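Local coordinates for protein flagellin B1 (Methanocaldococcus jannaschii DSM 2661, PDB 5YA6) that probably assembles as a subunit of the archaellum, the rotating filament that drives archaeal swimming, and binds a calcium ion in its globular domain, at residues I29-I34 / L121-A126. Sequence-based numbering, arbitrary orientation.
Sequences IDKLAI and LVNANA
L32 and V122 face each other as a hydrogen-bonded antiparallel pair: L32 N gives a nearly straight bond (171°) to V122 O at 2.9 Å, and V122 N answers to L32 O at 3.0 Å. Their CB atoms meet at 4.2 Å on the tightly packed, buried face, where I34 CD1 also reaches V122 CG2. Branched V122 suits an extended backbone, while the methyl of A124 is small enough to lie against L32 CG where the strand turns into helix 124-128. On the other face A33 CB touches L121 CD2, but K31 and N123 are partly exposed and cover each other less, crossing at an angle with K31 CE 3.8 Å from N123 ND2. The long K31 chain carries its ammonium past N123 to F79 O and the ring of W87. N123 is the N-cap: CG points opposite the main-chain N (chi1 -168°), and the short amide returns OD1 to A126 N at 2.8 Å. With an alanine in its place, A126 N would probably lose its side-chain acceptor, leaving the first turn less firmly fixed. D30 O takes N125 N at 3.0 Å, while the D30 carboxylate reaches H21. Strand pairing thus passes into the helix start: N123 caps A126 N, and D30 O accepts from N125 N, which has no earlier helical carbonyl to use.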
loop_
_atom_site.group_PDB
_atom_site.type_symbol
_atom_site.label_atom_id
_atom_site.label_comp_id
_atom_site.label_asym_id
_atom_site.label_seq_id
_atom_site.Cartn_x
_atom_site.Cartn_y
_atom_site.Cartn_z
ATOM N N ILE B 29 12.536 -12.140 6.374
ATOM C CA ILE B 29 12.652 -12.016 4.947
ATOM C C ILE B 29 13.619 -10.890 4.553
ATOM O O ILE B 29 13.374 -9.724 4.901
ATOM C CB ILE B 29 11.256 -11.885 4.290
ATOM C CG1 ILE B 29 10.542 -13.241 4.478
ATOM C CG2 ILE B 29 11.351 -11.422 2.834
ATOM C CD1 ILE B 29 9.140 -13.227 4.010
ATOM N N ASP B 30 14.717 -11.246 3.900
ATOM C CA ASP B 30 15.719 -10.243 3.579
ATOM C C ASP B 30 15.605 -9.736 2.145
ATOM O O ASP B 30 16.177 -8.728 1.823
ATOM C CB ASP B 30 17.130 -10.777 3.864
ATOM C CG ASP B 30 17.502 -11.937 2.956
ATOM O OD1 ASP B 30 16.741 -12.889 2.932
ATOM O OD2 ASP B 30 18.537 -11.904 2.238
ATOM N N LYS B 31 14.914 -10.466 1.265
ATOM C CA LYS B 31 14.815 -10.125 -0.123
ATOM C C LYS B 31 13.413 -10.417 -0.640
ATOM O O LYS B 31 12.734 -11.404 -0.147
ATOM C CB LYS B 31 15.821 -10.883 -0.987
ATOM C CG LYS B 31 17.288 -10.540 -0.794
ATOM C CD LYS B 31 18.123 -11.455 -1.695
ATOM C CE LYS B 31 19.493 -10.921 -1.833
ATOM N NZ LYS B 31 20.327 -11.845 -2.679
ATOM N N LEU B 32 12.963 -9.577 -1.575
ATOM C CA LEU B 32 11.616 -9.695 -2.213
ATOM C C LEU B 32 11.810 -9.829 -3.710
ATOM O O LEU B 32 12.697 -9.203 -4.287
ATOM C CB LEU B 32 10.700 -8.494 -1.943
ATOM C CG LEU B 32 10.382 -8.229 -0.480
ATOM C CD1 LEU B 32 9.741 -6.890 -0.327
ATOM C CD2 LEU B 32 9.510 -9.342 0.089
ATOM N N ALA B 33 10.917 -10.551 -4.353
ATOM C CA ALA B 33 10.865 -10.657 -5.796
ATOM C C ALA B 33 9.417 -10.370 -6.200
ATOM O O ALA B 33 8.479 -11.171 -5.878
ATOM C CB ALA B 33 11.317 -12.046 -6.251
ATOM N N ILE B 34 9.212 -9.221 -6.888
ATOM C CA ILE B 34 7.853 -8.774 -7.228
ATOM C C ILE B 34 7.626 -8.993 -8.698
ATOM O O ILE B 34 8.300 -8.360 -9.559
ATOM C CB ILE B 34 7.658 -7.285 -6.861
ATOM C CG1 ILE B 34 7.953 -7.096 -5.372
ATOM C CG2 ILE B 34 6.313 -6.778 -7.320
ATOM C CD1 ILE B 34 8.193 -5.631 -4.995
ATOM N N LEU B 121 13.656 -7.162 -8.223
ATOM C CA LEU B 121 14.480 -7.688 -7.163
ATOM C C LEU B 121 14.764 -6.550 -6.152
ATOM O O LEU B 121 15.382 -5.527 -6.461
ATOM C CB LEU B 121 15.787 -8.267 -7.794
ATOM C CG LEU B 121 15.605 -9.294 -8.923
ATOM C CD1 LEU B 121 16.993 -9.611 -9.505
ATOM C CD2 LEU B 121 14.847 -10.528 -8.456
ATOM N N VAL B 122 14.353 -6.779 -4.905
ATOM C CA VAL B 122 14.472 -5.811 -3.809
ATOM C C VAL B 122 15.202 -6.408 -2.607
ATOM O O VAL B 122 14.847 -7.509 -2.172
ATOM C CB VAL B 122 13.059 -5.310 -3.358
ATOM C CG1 VAL B 122 13.162 -4.303 -2.205
ATOM C CG2 VAL B 122 12.348 -4.677 -4.541
ATOM N N ASN B 123 16.269 -5.744 -2.127
ATOM C CA ASN B 123 16.918 -6.178 -0.927
ATOM C C ASN B 123 16.249 -5.518 0.210
ATOM O O ASN B 123 16.499 -4.335 0.531
ATOM C CB ASN B 123 18.424 -5.877 -0.852
ATOM C CG ASN B 123 19.057 -6.633 0.318
ATOM O OD1 ASN B 123 18.699 -6.421 1.447
ATOM N ND2 ASN B 123 19.919 -7.607 0.025
ATOM N N ALA B 124 15.291 -6.229 0.795
ATOM C CA ALA B 124 14.524 -5.655 1.918
ATOM C C ALA B 124 15.370 -5.337 3.129
ATOM O O ALA B 124 15.091 -4.368 3.821
ATOM C CB ALA B 124 13.419 -6.623 2.326
ATOM N N ASN B 125 16.397 -6.161 3.408
ATOM C CA ASN B 125 17.323 -5.912 4.485
ATOM C C ASN B 125 17.983 -4.532 4.316
ATOM O O ASN B 125 18.109 -3.773 5.280
ATOM C CB ASN B 125 18.343 -7.069 4.521
ATOM C CG ASN B 125 19.241 -7.049 5.694
ATOM O OD1 ASN B 125 18.818 -7.010 6.847
ATOM N ND2 ASN B 125 20.547 -7.110 5.419
ATOM N N ALA B 126 18.311 -4.178 3.089
ATOM C CA ALA B 126 18.939 -2.920 2.813
ATOM C C ALA B 126 17.931 -1.758 2.804
ATOM O O ALA B 126 18.178 -0.666 3.360
ATOM C CB ALA B 126 19.747 -3.006 1.536
#